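Local coordinates for protein immunomodulatory active chitinase (Trichuris suis, PDB 6G9C) that probably binds and hydrolyses chitin as a secreted family 18 glycosidase, and displays immunomodulatory properties in inflammatory lung disease, at residues A[43-48]-A[81-86]; A[232-237]-A[249-254]; A[162-167]-A[205-210]. One frame throughout, in Å; residues are numbered along the deposited sequence.

Contact 1 of 3, residues A[43-48]-A[81-86]; sequences AQYRPG and FEWNDI
E82 opens the contact by accepting a short hydrogen bond from Y45, with Y45 OH 2.6 Å from E82 OE1. The side chain of E82 bends at its second torsion (chi2 -62°), which carries the carboxylate round to the phenol end of the tyrosine. The hydroxyl meets OE1 from above the carboxylate plane, and the E82 carboxyl carbon lies level with the ring at its edge. Over one face of the same ring, Q44 CG sits 3.7 Å above the plane of Y45. W83, next along, brings the edge of its indole to the same hydroxyl, with W83 NE1 3.4 Å from Y45 OH. N84 lays its CB over the indole of W83 and turns its amide toward Q44. The two side chains come from opposite directions and their amides lie nearly coplanar, planes 22° apart, exchanging two hydrogen bonds: N84 ND2 gives to Q44 OE1 at 3.1 Å, and Q44 NE2 gives to N84 OD1 at 3.2 Å, the latter on a lone pair in the carbonyl plane. Q44 NE2 also donates to N41 O, which supports this assignment of the Q44 amide. D85 then closes a type I turn that begins at E82; its OD2 takes the backbone N of E82 at 2.7 Å, while OD1 receives Y67 OH. The contact joins the loop after strand 34-40 to the turn that leads from the short strand 78-79 into helix 85-94, probably on the rim where family 18 enzymes carry their substrate groove. Its chemistry is almost wholly polar: a reciprocal amide pair fixes orientation, and the phenol's bond would probably help stabilise the carboxylate of E82 in its charged form.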
ATOM      1  N   ALA A  43      16.582  10.683 -11.864  1.00 34.35           N
ATOM      2  CA  ALA A  43      15.943  10.868 -13.169  1.00 31.54           C
ATOM      3  C   ALA A  43      14.880  11.960 -13.140  1.00 35.06           C
ATOM      4  O   ALA A  43      14.511  12.485 -14.205  1.00 34.24           O
ATOM      5  CB  ALA A  43      15.344   9.542 -13.646  1.00 26.53           C
ATOM      6  N   GLN A  44      14.408  12.334 -11.946  1.00 30.64           N
ATOM      7  CA  GLN A  44      13.501  13.456 -11.778  1.00 32.85           C
ATOM      8  C   GLN A  44      14.122  14.776 -12.185  1.00 41.22           C
ATOM      9  O   GLN A  44      13.396  15.767 -12.299  1.00 39.18           O
ATOM     10  CB  GLN A  44      13.058  13.576 -10.319  1.00 35.27           C
ATOM     11  CG  GLN A  44      14.249  13.719  -9.359  1.00 37.23           C
ATOM     12  CD  GLN A  44      13.854  14.122  -7.952  1.00 34.01           C
ATOM     13  OE1 GLN A  44      13.032  15.017  -7.753  1.00 36.58           O
ATOM     14  NE2 GLN A  44      14.464  13.482  -6.963  1.00 39.42           N
ATOM     15  N   TYR A  45      15.438  14.834 -12.368  1.00 37.54           N
ATOM     16  CA  TYR A  45      16.080  16.092 -12.713  1.00 42.41           C
ATOM     17  C   TYR A  45      16.309  16.257 -14.209  1.00 38.25           C
ATOM     18  O   TYR A  45      16.757  17.326 -14.636  1.00 39.75           O
ATOM     19  CB  TYR A  45      17.411  16.227 -11.957  1.00 39.66           C
ATOM     20  CG  TYR A  45      17.232  16.186 -10.447  1.00 40.42           C
ATOM     21  CD1 TYR A  45      16.434  17.120  -9.800  1.00 40.55           C
ATOM     22  CD2 TYR A  45      17.848  15.203  -9.676  1.00 40.22           C
ATOM     23  CE1 TYR A  45      16.252  17.086  -8.420  1.00 43.84           C
ATOM     24  CE2 TYR A  45      17.678  15.162  -8.286  1.00 40.06           C
ATOM     25  CZ  TYR A  45      16.883  16.109  -7.674  1.00 43.81           C
ATOM     26  OH  TYR A  45      16.710  16.079  -6.315  1.00 45.98           O
ATOM     27  N   ARG A  46      16.006  15.244 -15.014  1.00 40.12           N
ATOM     28  CA  ARG A  46      16.162  15.387 -16.454  1.00 35.91           C
ATOM     29  C   ARG A  46      15.096  16.323 -17.021  1.00 43.29           C
ATOM     30  O   ARG A  46      13.976  16.385 -16.506  1.00 41.76           O
ATOM     31  CB  ARG A  46      16.066  14.036 -17.139  1.00 33.04           C
ATOM     32  CG  ARG A  46      16.910  13.007 -16.465  1.00 35.44           C
ATOM     33  CD  ARG A  46      17.611  12.123 -17.450  1.00 31.93           C
ATOM     34  NE  ARG A  46      18.666  11.401 -16.755  1.00 37.18           N
ATOM     35  CZ  ARG A  46      18.605  10.120 -16.414  1.00 32.36           C
ATOM     36  NH1 ARG A  46      17.548   9.389 -16.725  1.00 33.44           N
ATOM     37  NH2 ARG A  46      19.625   9.571 -15.772  1.00 33.77           N
ATOM     38  N   PRO A  47      15.423  17.059 -18.080  1.00 41.27           N
ATOM     39  CA  PRO A  47      14.486  18.047 -18.626  1.00 41.42           C
ATOM     40  C   PRO A  47      13.429  17.416 -19.521  1.00 37.91           C
ATOM     41  O   PRO A  47      13.583  16.300 -20.020  1.00 36.40           O
ATOM     42  CB  PRO A  47      15.397  18.974 -19.437  1.00 40.65           C
ATOM     43  CG  PRO A  47      16.480  18.045 -19.918  1.00 37.75           C
ATOM     44  CD  PRO A  47      16.707  17.054 -18.805  1.00 38.02           C
ATOM     45  N   GLY A  48      12.340  18.171 -19.709  1.00 44.86           N
ATOM     46  CA  GLY A  48      11.348  17.869 -20.738  1.00 40.64           C
ATOM     47  C   GLY A  48      10.824  16.449 -20.653  1.00 41.18           C
ATOM     48  O   GLY A  48      10.469  15.957 -19.577  1.00 36.23           O
ATOM     49  N   PHE A  81      18.568   9.592   0.244  1.00 41.10           N
ATOM     50  CA  PHE A  81      19.606  10.324  -0.462  1.00 40.07           C
ATOM     51  C   PHE A  81      19.081  11.643  -1.010  1.00 41.42           C
ATOM     52  O   PHE A  81      19.713  12.689  -0.829  1.00 49.56           O
ATOM     53  CB  PHE A  81      20.179   9.462  -1.589  1.00 42.52           C
ATOM     54  CG  PHE A  81      21.526   9.913  -2.058  1.00 53.54           C
ATOM     55  CD1 PHE A  81      21.655  11.035  -2.860  1.00 63.02           C
ATOM     56  CD2 PHE A  81      22.665   9.226  -1.685  1.00 57.09           C
ATOM     57  CE1 PHE A  81      22.899  11.458  -3.286  1.00 65.44           C
ATOM     58  CE2 PHE A  81      23.909   9.645  -2.106  1.00 58.03           C
ATOM     59  CZ  PHE A  81      24.028  10.760  -2.908  1.00 62.62           C
ATOM     60  N   GLU A  82      17.930  11.613  -1.673  1.00 39.25           N
ATOM     61  CA  GLU A  82      17.369  12.818  -2.262  1.00 43.41           C
ATOM     62  C   GLU A  82      16.377  13.455  -1.301  1.00 46.77           C
ATOM     63  O   GLU A  82      15.678  12.768  -0.549  1.00 44.94           O
ATOM     64  CB  GLU A  82      16.682  12.515  -3.599  1.00 43.80           C
ATOM     65  CG  GLU A  82      17.643  12.190  -4.745  1.00 40.05           C
ATOM     66  CD  GLU A  82      18.575  13.348  -5.083  1.00 41.94           C
ATOM     67  OE1 GLU A  82      18.222  14.511  -4.809  1.00 43.59           O
ATOM     68  OE2 GLU A  82      19.666  13.096  -5.624  1.00 46.35           O
ATOM     69  N   TRP A  83      16.319  14.787  -1.351  1.00 43.60           N
ATOM     70  CA  TRP A  83      15.524  15.577  -0.421  1.00 49.77           C
ATOM     71  C   TRP A  83      14.059  15.166  -0.390  1.00 51.91           C
ATOM     72  O   TRP A  83      13.371  15.449   0.598  1.00 49.70           O
ATOM     73  CB  TRP A  83      15.624  17.055  -0.800  1.00 50.13           C
ATOM     74  CG  TRP A  83      14.912  17.361  -2.081  1.00 54.47           C
ATOM     75  CD1 TRP A  83      15.383  17.171  -3.354  1.00 48.21           C
ATOM     76  CD2 TRP A  83      13.587  17.891  -2.218  1.00 58.40           C
ATOM     77  NE1 TRP A  83      14.434  17.560  -4.271  1.00 55.83           N
ATOM     78  CE2 TRP A  83      13.325  18.008  -3.601  1.00 55.36           C
ATOM     79  CE3 TRP A  83      12.598  18.282  -1.308  1.00 60.44           C
ATOM     80  CZ2 TRP A  83      12.115  18.497  -4.093  1.00 55.47           C
ATOM     81  CZ3 TRP A  83      11.399  18.769  -1.797  1.00 62.79           C
ATOM     82  CH2 TRP A  83      11.168  18.874  -3.176  1.00 59.16           C
ATOM     83  N   ASN A  84      13.554  14.523  -1.447  1.00 45.45           N
ATOM     84  CA  ASN A  84      12.138  14.185  -1.534  1.00 41.50           C
ATOM     85  C   ASN A  84      11.900  12.683  -1.649  1.00 42.81           C
ATOM     86  O   ASN A  84      10.835  12.271  -2.115  1.00 44.21           O
ATOM     87  CB  ASN A  84      11.474  14.929  -2.702  1.00 39.56           C
ATOM     88  CG  ASN A  84      12.133  14.640  -4.049  1.00 42.31           C
ATOM     89  OD1 ASN A  84      13.252  14.136  -4.112  1.00 40.60           O
ATOM     90  ND2 ASN A  84      11.438  14.979  -5.134  1.00 40.53           N
ATOM     91  N   ASP A  85      12.865  11.854  -1.240  1.00 42.64           N
ATOM     92  CA  ASP A  85      12.671  10.405  -1.286  1.00 35.55           C
ATOM     93  C   ASP A  85      11.522   9.982  -0.373  1.00 44.81           C
ATOM     94  O   ASP A  85      10.502   9.450  -0.833  1.00 40.49           O
ATOM     95  CB  ASP A  85      13.957   9.679  -0.878  1.00 36.45           C
ATOM     96  CG  ASP A  85      14.978   9.580  -2.003  1.00 38.54           C
ATOM     97  OD1 ASP A  85      14.581   9.487  -3.184  1.00 40.84           O
ATOM     98  OD2 ASP A  85      16.190   9.588  -1.695  1.00 39.20           O
ATOM     99  N   ILE A  86      11.682  10.212   0.935  1.00 42.35           N
ATOM    100  CA  ILE A  86      10.708   9.744   1.920  1.00 40.18           C
ATOM    101  C   ILE A  86       9.365  10.423   1.719  1.00 41.60           C
ATOM    102  O   ILE A  86       8.314   9.775   1.777  1.00 43.92           O
ATOM    103  CB  ILE A  86      11.242   9.977   3.345  1.00 44.09           C
ATOM    104  CG1 ILE A  86      12.334   8.964   3.679  1.00 42.91           C
ATOM    105  CG2 ILE A  86      10.113   9.903   4.363  1.00 50.25           C
ATOM    106  CD1 ILE A  86      13.227   9.404   4.833  1.00 45.39           C
TER

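Contact 2 of 3, residues A[232-237]-A[249-254]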
ATOM      1  N   ILE A 232      32.006  -2.827 -27.126  1.00 30.22           N
ATOM      2  CA  ILE A 232      30.598  -3.167 -26.909  1.00 26.83           C
ATOM      3  C   ILE A 232      30.275  -3.096 -25.424  1.00 30.40           C
ATOM      4  O   ILE A 232      30.922  -3.769 -24.606  1.00 30.40           O
ATOM      5  CB  ILE A 232      30.277  -4.567 -27.456  1.00 32.15           C
ATOM      6  CG1 ILE A 232      30.736  -4.704 -28.916  1.00 35.59           C
ATOM      7  CG2 ILE A 232      28.788  -4.829 -27.351  1.00 26.55           C
ATOM      8  CD1 ILE A 232      30.058  -3.734 -29.856  1.00 41.98           C
ATOM      9  N   ASN A 233      29.254  -2.310 -25.076  1.00 29.22           N
ATOM     10  CA  ASN A 233      28.866  -2.160 -23.676  1.00 28.36           C
ATOM     11  C   ASN A 233      28.479  -3.504 -23.055  1.00 28.72           C
ATOM     12  O   ASN A 233      28.963  -3.869 -21.976  1.00 27.66           O
ATOM     13  CB  ASN A 233      27.718  -1.150 -23.567  1.00 26.37           C
ATOM     14  CG  ASN A 233      27.295  -0.891 -22.117  1.00 28.70           C
ATOM     15  OD1 ASN A 233      28.137  -0.722 -21.234  1.00 29.93           O
ATOM     16  ND2 ASN A 233      25.988  -0.862 -21.874  1.00 26.62           N
ATOM     17  N   SER A 234      27.634  -4.272 -23.730  1.00 26.10           N
ATOM     18  CA  SER A 234      27.093  -5.509 -23.160  1.00 25.69           C
ATOM     19  C   SER A 234      26.890  -6.521 -24.272  1.00 30.61           C
ATOM     20  O   SER A 234      25.763  -6.753 -24.735  1.00 31.36           O
ATOM     21  CB  SER A 234      25.788  -5.231 -22.406  1.00 29.90           C
ATOM     22  OG  SER A 234      25.293  -6.383 -21.737  1.00 31.70           O
ATOM     23  N   PRO A 235      27.970  -7.137 -24.754  1.00 27.86           N
ATOM     24  CA  PRO A 235      27.822  -8.138 -25.812  1.00 29.11           C
ATOM     25  C   PRO A 235      27.231  -9.411 -25.245  1.00 32.99           C
ATOM     26  O   PRO A 235      27.584  -9.840 -24.143  1.00 33.53           O
ATOM     27  CB  PRO A 235      29.257  -8.360 -26.302  1.00 33.80           C
ATOM     28  CG  PRO A 235      30.121  -8.045 -25.107  1.00 32.29           C
ATOM     29  CD  PRO A 235      29.374  -6.998 -24.299  1.00 25.70           C
ATOM     30  N   LEU A 236      26.316 -10.011 -26.007  1.00 27.74           N
ATOM     31  CA  LEU A 236      25.772 -11.302 -25.602  1.00 31.99           C
ATOM     32  C   LEU A 236      26.831 -12.392 -25.704  1.00 37.08           C
ATOM     33  O   LEU A 236      26.981 -13.204 -24.784  1.00 37.36           O
ATOM     34  CB  LEU A 236      24.546 -11.661 -26.450  1.00 30.17           C
ATOM     35  CG  LEU A 236      23.921 -13.030 -26.150  1.00 37.01           C
ATOM     36  CD1 LEU A 236      23.567 -13.148 -24.670  1.00 34.18           C
ATOM     37  CD2 LEU A 236      22.691 -13.263 -27.021  1.00 37.43           C
ATOM     38  N   TYR A 237      27.582 -12.419 -26.810  1.00 33.89           N
ATOM     39  CA  TYR A 237      28.656 -13.380 -27.005  1.00 38.23           C
ATOM     40  C   TYR A 237      29.964 -12.665 -27.305  1.00 41.83           C
ATOM     41  O   TYR A 237      29.985 -11.500 -27.708  1.00 36.10           O
ATOM     42  CB  TYR A 237      28.381 -14.338 -28.169  1.00 41.46           C
ATOM     43  CG  TYR A 237      27.010 -14.953 -28.201  1.00 44.02           C
ATOM     44  CD1 TYR A 237      26.681 -16.005 -27.358  1.00 45.53           C
ATOM     45  CD2 TYR A 237      26.050 -14.505 -29.107  1.00 42.04           C
ATOM     46  CE1 TYR A 237      25.429 -16.587 -27.405  1.00 48.30           C
ATOM     47  CE2 TYR A 237      24.797 -15.079 -29.162  1.00 36.43           C
ATOM     48  CZ  TYR A 237      24.493 -16.119 -28.310  1.00 45.62           C
ATOM     49  OH  TYR A 237      23.248 -16.695 -28.360  1.00 48.33           O
ATOM     50  N   TRP A 249      34.289 -11.459 -21.159  1.00 38.95           N
ATOM     51  CA  TRP A 249      33.621 -10.186 -20.893  1.00 33.78           C
ATOM     52  C   TRP A 249      32.385 -10.055 -21.785  1.00 34.07           C
ATOM     53  O   TRP A 249      32.308  -9.227 -22.693  1.00 34.33           O
ATOM     54  CB  TRP A 249      34.597  -9.033 -21.088  1.00 41.52           C
ATOM     55  CG  TRP A 249      35.598  -8.906 -19.958  1.00 39.48           C
ATOM     56  CD1 TRP A 249      36.167  -9.925 -19.247  1.00 50.47           C
ATOM     57  CD2 TRP A 249      36.128  -7.695 -19.412  1.00 47.33           C
ATOM     58  NE1 TRP A 249      37.022  -9.423 -18.294  1.00 45.16           N
ATOM     59  CE2 TRP A 249      37.013  -8.056 -18.371  1.00 48.64           C
ATOM     60  CE3 TRP A 249      35.940  -6.338 -19.698  1.00 53.36           C
ATOM     61  CZ2 TRP A 249      37.710  -7.110 -17.622  1.00 51.96           C
ATOM     62  CZ3 TRP A 249      36.631  -5.400 -18.953  1.00 59.92           C
ATOM     63  CH2 TRP A 249      37.509  -5.791 -17.925  1.00 63.94           C
ATOM     64  N   ASN A 250      31.394 -10.888 -21.485  1.00 33.08           N
ATOM     65  CA  ASN A 250      30.133 -10.885 -22.213  1.00 36.09           C
ATOM     66  C   ASN A 250      29.092 -11.589 -21.352  1.00 32.09           C
ATOM     67  O   ASN A 250      29.416 -12.204 -20.334  1.00 35.17           O
ATOM     68  CB  ASN A 250      30.283 -11.551 -23.593  1.00 34.14           C
ATOM     69  CG  ASN A 250      30.907 -12.929 -23.515  1.00 36.64           C
ATOM     70  OD1 ASN A 250      30.245 -13.902 -23.139  1.00 38.35           O
ATOM     71  ND2 ASN A 250      32.193 -13.026 -23.873  1.00 38.44           N
ATOM     72  N   VAL A 251      27.832 -11.481 -21.775  1.00 34.78           N
ATOM     73  CA  VAL A 251      26.721 -11.996 -20.976  1.00 34.03           C
ATOM     74  C   VAL A 251      26.830 -13.506 -20.827  1.00 37.87           C
ATOM     75  O   VAL A 251      26.685 -14.054 -19.728  1.00 36.20           O
ATOM     76  CB  VAL A 251      25.374 -11.594 -21.605  1.00 34.49           C
ATOM     77  CG1 VAL A 251      24.233 -12.354 -20.934  1.00 37.15           C
ATOM     78  CG2 VAL A 251      25.161 -10.086 -21.510  1.00 31.17           C
ATOM     79  N   GLU A 252      27.114 -14.197 -21.934  1.00 31.32           N
ATOM     80  CA  GLU A 252      27.131 -15.656 -21.931  1.00 35.16           C
ATOM     81  C   GLU A 252      28.159 -16.203 -20.952  1.00 38.76           C
ATOM     82  O   GLU A 252      27.858 -17.103 -20.165  1.00 39.54           O
ATOM     83  CB  GLU A 252      27.415 -16.180 -23.340  1.00 41.24           C
ATOM     84  CG  GLU A 252      27.405 -17.703 -23.426  1.00 40.44           C
ATOM     85  CD  GLU A 252      28.001 -18.221 -24.722  1.00 49.78           C
ATOM     86  OE1 GLU A 252      29.205 -17.985 -24.970  1.00 48.58           O
ATOM     87  OE2 GLU A 252      27.262 -18.868 -25.492  1.00 49.44           O
ATOM     88  N   GLN A 253      29.385 -15.671 -20.990  1.00 40.26           N
ATOM     89  CA  GLN A 253      30.469 -16.251 -20.203  1.00 37.07           C
ATOM     90  C   GLN A 253      30.454 -15.776 -18.752  1.00 37.58           C
ATOM     91  O   GLN A 253      30.753 -16.563 -17.842  1.00 41.29           O
ATOM     92  CB  GLN A 253      31.817 -15.935 -20.852  1.00 40.60           C
ATOM     93  CG  GLN A 253      32.020 -16.620 -22.193  1.00 43.73           C
ATOM     94  CD  GLN A 253      32.031 -18.127 -22.066  1.00 52.27           C
ATOM     95  OE1 GLN A 253      32.668 -18.674 -21.170  1.00 53.44           O
ATOM     96  NE2 GLN A 253      31.311 -18.807 -22.951  1.00 53.34           N
ATOM     97  N   SER A 254      30.132 -14.500 -18.519  1.00 35.47           N
ATOM     98  CA  SER A 254      30.083 -13.985 -17.154  1.00 34.82           C
ATOM     99  C   SER A 254      28.994 -14.676 -16.338  1.00 38.88           C
ATOM    100  O   SER A 254      29.210 -15.024 -15.169  1.00 37.33           O
ATOM    101  CB  SER A 254      29.885 -12.468 -17.168  1.00 32.41           C
ATOM    102  OG  SER A 254      28.585 -12.095 -17.649  1.00 35.63           O
TER
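V251 and E252, at the start of helix 251-261 in this (beta/alpha)8 barrel, give their backbone N-H groups to the chain that runs past them. V251 N reaches P235 O at 2.9 Å, and E252 N reaches L236 O at 3.0 Å. First-turn amides of a helix lack acceptors within the helix itself; here two successive loop carbonyls supply two of them, and the N250 cap takes the third, Q253 N. Side chains fill in round this pair. L236 CD1 comes to 3.9 Å from V251 CG1, and P235 CG lies 3.8 Å from N250 CB, the two side chains of this second pair crossing at about a right angle. Next to them, the carboxylate of E252 meets the edge of the Y237 ring, OE2 lying 3.5 Å from CD1 with the two planes 71° apart; the extended glutamate chain, CG anti to the backbone N (chi1 -178°), brings it there. L236 CG rests on one face of that ring.

The next shell holds these groups in place. N250 caps through its OD1, and its ND2 donates to K247 O. S234 OG is hydrogen-bonded to C219 O, K353 reaches S234 O, and W356 of helix 347-360 packs against L236, V251 and E252. Q253 NE2 steadies the carboxylate through E252 OE1. At the capping residue itself, N250 O takes two donors from a single residue on opposite faces of its plane, S254 N at 3.0 Å and S254 OG at 2.8 Å.

Contact 3 of 3, residues A[162-167]-A[205-210]; sequences NYLLLC and VPALAK
L208 sets one methyl, CD1, against the ring edge of Y163, 3.8 Å from CE2 and close to the ring plane. The leucine and the tyrosine cross at about a right angle. CG of L208 stands beside its backbone N (chi1 -71°), and the fork reaches across to the neighbouring helix, where CD2 sits off the ring plane on the C167 side, touching Y163 CE2 and coming 3.9 Å from C167 SG. That sulfur lies over one face of the Y163 ring, 3.8 Å above its plane and offset toward the rim, so ring and thiol form the adjoining walls against which L208 CD2 fits. On the other flank, L164 brings CD1 to 3.5 Å from A207 CB and to 3.9 Å from L208 CD2. Its second methyl, CD2, also touches the alanine, so the L164 fork closes over A207 CB with both branches.

Beneath this apolar interface, L150 of strand 147-151 meets Y163 and C167, while A190 of strand 187-193 lies against Y163 and F188 against C167. Y163 also meets W152, within the DxxDxDxE signature of family 18, and packs edge-to-face with Y203. The two helical segments have axes 10.0 Å apart and 12° from alignment. Nearly parallel helices packed side by side outside the strands are characteristic of the outer helical layer of a TIM barrel, the fold of family 18.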
ATOM      1  N   ASN A 162      34.281 -10.505   5.218  1.00 40.02           N
ATOM      2  CA  ASN A 162      33.346  -9.545   5.807  1.00 40.59           C
ATOM      3  C   ASN A 162      32.062  -9.449   4.998  1.00 39.33           C
ATOM      4  O   ASN A 162      30.964  -9.328   5.561  1.00 41.13           O
ATOM      5  CB  ASN A 162      34.024  -8.185   5.911  1.00 41.81           C
ATOM      6  CG  ASN A 162      35.237  -8.220   6.821  1.00 46.31           C
ATOM      7  OD1 ASN A 162      35.298  -9.028   7.753  1.00 46.56           O
ATOM      8  ND2 ASN A 162      36.203  -7.343   6.569  1.00 44.72           N
ATOM      9  N   TYR A 163      32.181  -9.500   3.672  1.00 32.60           N
ATOM     10  CA  TYR A 163      30.996  -9.387   2.822  1.00 33.95           C
ATOM     11  C   TYR A 163      30.031 -10.542   3.075  1.00 38.93           C
ATOM     12  O   TYR A 163      28.810 -10.344   3.161  1.00 35.19           O
ATOM     13  CB  TYR A 163      31.419  -9.347   1.359  1.00 33.38           C
ATOM     14  CG  TYR A 163      30.269  -9.173   0.393  1.00 35.35           C
ATOM     15  CD1 TYR A 163      29.793  -7.912   0.069  1.00 37.55           C
ATOM     16  CD2 TYR A 163      29.668 -10.276  -0.202  1.00 34.86           C
ATOM     17  CE1 TYR A 163      28.741  -7.746  -0.833  1.00 32.40           C
ATOM     18  CE2 TYR A 163      28.620 -10.121  -1.100  1.00 31.72           C
ATOM     19  CZ  TYR A 163      28.160  -8.861  -1.406  1.00 35.58           C
ATOM     20  OH  TYR A 163      27.117  -8.732  -2.298  1.00 30.72           O
ATOM     21  N   LEU A 164      30.567 -11.757   3.202  1.00 37.81           N
ATOM     22  CA  LEU A 164      29.732 -12.919   3.481  1.00 42.59           C
ATOM     23  C   LEU A 164      29.087 -12.815   4.858  1.00 40.84           C
ATOM     24  O   LEU A 164      27.901 -13.128   5.024  1.00 37.27           O
ATOM     25  CB  LEU A 164      30.568 -14.194   3.376  1.00 40.96           C
ATOM     26  CG  LEU A 164      29.861 -15.475   3.829  1.00 40.94           C
ATOM     27  CD1 LEU A 164      28.674 -15.742   2.920  1.00 37.89           C
ATOM     28  CD2 LEU A 164      30.801 -16.672   3.890  1.00 41.42           C
ATOM     29  N   LEU A 165      29.860 -12.386   5.861  1.00 38.44           N
ATOM     30  CA  LEU A 165      29.304 -12.184   7.197  1.00 40.55           C
ATOM     31  C   LEU A 165      28.180 -11.153   7.167  1.00 41.00           C
ATOM     32  O   LEU A 165      27.102 -11.371   7.733  1.00 37.23           O
ATOM     33  CB  LEU A 165      30.404 -11.752   8.160  1.00 39.52           C
ATOM     34  CG  LEU A 165      31.340 -12.863   8.649  1.00 44.29           C
ATOM     35  CD1 LEU A 165      32.610 -12.274   9.258  1.00 46.73           C
ATOM     36  CD2 LEU A 165      30.644 -13.813   9.631  1.00 45.39           C
ATOM     37  N   LEU A 166      28.419 -10.018   6.506  1.00 33.78           N
ATOM     38  CA  LEU A 166      27.366  -9.018   6.353  1.00 32.54           C
ATOM     39  C   LEU A 166      26.094  -9.636   5.767  1.00 33.65           C
ATOM     40  O   LEU A 166      24.990  -9.437   6.296  1.00 30.60           O
ATOM     41  CB  LEU A 166      27.869  -7.867   5.479  1.00 31.59           C
ATOM     42  CG  LEU A 166      26.846  -6.800   5.078  1.00 33.26           C
ATOM     43  CD1 LEU A 166      26.334  -6.063   6.296  1.00 35.64           C
ATOM     44  CD2 LEU A 166      27.472  -5.831   4.096  1.00 38.78           C
ATOM     45  N   CYS A 167      26.228 -10.416   4.689  1.00 32.70           N
ATOM     46  CA  CYS A 167      25.039 -10.992   4.057  1.00 33.87           C
ATOM     47  C   CYS A 167      24.365 -12.034   4.950  1.00 34.53           C
ATOM     48  O   CYS A 167      23.132 -12.068   5.041  1.00 33.42           O
ATOM     49  CB  CYS A 167      25.396 -11.596   2.702  1.00 34.84           C
ATOM     50  SG  CYS A 167      25.831 -10.364   1.465  1.00 32.77           S
ATOM     51  N   VAL A 205      30.979 -17.606  -3.494  1.00 40.17           N
ATOM     52  CA  VAL A 205      29.768 -17.800  -4.294  1.00 39.88           C
ATOM     53  C   VAL A 205      28.862 -18.884  -3.705  1.00 45.73           C
ATOM     54  O   VAL A 205      27.653 -18.635  -3.574  1.00 39.87           O
ATOM     55  CB  VAL A 205      30.108 -18.086  -5.768  1.00 40.72           C
ATOM     56  CG1 VAL A 205      28.843 -18.400  -6.555  1.00 43.47           C
ATOM     57  CG2 VAL A 205      30.811 -16.879  -6.382  1.00 41.58           C
ATOM     58  N   PRO A 206      29.363 -20.071  -3.325  1.00 45.08           N
ATOM     59  CA  PRO A 206      28.437 -21.071  -2.757  1.00 48.66           C
ATOM     60  C   PRO A 206      27.819 -20.646  -1.437  1.00 47.74           C
ATOM     61  O   PRO A 206      26.651 -20.961  -1.176  1.00 46.10           O
ATOM     62  CB  PRO A 206      29.319 -22.319  -2.598  1.00 44.83           C
ATOM     63  CG  PRO A 206      30.453 -22.103  -3.538  1.00 47.08           C
ATOM     64  CD  PRO A 206      30.718 -20.642  -3.492  1.00 37.42           C
ATOM     65  N   ALA A 207      28.564 -19.930  -0.594  1.00 47.94           N
ATOM     66  CA  ALA A 207      27.993 -19.487   0.672  1.00 47.63           C
ATOM     67  C   ALA A 207      26.945 -18.404   0.451  1.00 41.35           C
ATOM     68  O   ALA A 207      25.896 -18.400   1.110  1.00 37.81           O
ATOM     69  CB  ALA A 207      29.097 -18.991   1.601  1.00 42.34           C
ATOM     70  N   LEU A 208      27.210 -17.478  -0.474  1.00 34.63           N
ATOM     71  CA  LEU A 208      26.255 -16.408  -0.751  1.00 38.32           C
ATOM     72  C   LEU A 208      24.962 -16.937  -1.360  1.00 37.87           C
ATOM     73  O   LEU A 208      23.891 -16.369  -1.116  1.00 35.92           O
ATOM     74  CB  LEU A 208      26.878 -15.374  -1.684  1.00 36.69           C
ATOM     75  CG  LEU A 208      27.972 -14.508  -1.070  1.00 40.72           C
ATOM     76  CD1 LEU A 208      28.672 -13.744  -2.190  1.00 36.88           C
ATOM     77  CD2 LEU A 208      27.399 -13.567  -0.014  1.00 34.15           C
ATOM     78  N   ALA A 209      25.039 -18.014  -2.149  1.00 35.24           N
ATOM     79  CA  ALA A 209      23.826 -18.591  -2.728  1.00 39.22           C
ATOM     80  C   ALA A 209      22.840 -19.013  -1.646  1.00 38.54           C
ATOM     81  O   ALA A 209      21.624 -18.991  -1.865  1.00 39.56           O
ATOM     82  CB  ALA A 209      24.177 -19.798  -3.599  1.00 41.18           C
ATOM     83  N   LYS A 210      23.346 -19.393  -0.478  1.00 44.16           N
ATOM     84  CA  LYS A 210      22.483 -19.870   0.589  1.00 42.26           C
ATOM     85  C   LYS A 210      21.719 -18.739   1.265  1.00 38.66           C
ATOM     86  O   LYS A 210      20.671 -18.999   1.862  1.00 42.22           O
ATOM     87  CB  LYS A 210      23.316 -20.651   1.613  1.00 38.23           C
ATOM     88  CG  LYS A 210      23.989 -21.905   1.043  1.00 38.75           C
ATOM     89  CD  LYS A 210      24.656 -22.752   2.118  1.00 46.38           C
ATOM     90  CE  LYS A 210      25.451 -23.898   1.489  1.00 54.05           C
ATOM     91  NZ  LYS A 210      25.519 -25.106   2.367  1.00 64.79           N
TER

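The three contacts sample different levels of one barrel. Contact 1 is a surface meeting of two loops, while contacts 2 and 3 are largely buried, in the layer around the strands. No element is common to any two: contact 1 involves the start of helix 85-94, contact 2 the start of helix 251-261, and contact 3 the first turns of helix 160-181 and nearly the whole of the short helix 205-211. Chemistry follows place. Side-chain polar groups dominate at the rim, backbone carbonyls serve a helix start in contact 2, and contact 3 is purely apolar. Contacts 1 and 2 lie on opposite sides of the chain's centre; contacts 2 and 3 come within about 9 Å at their nearest atoms.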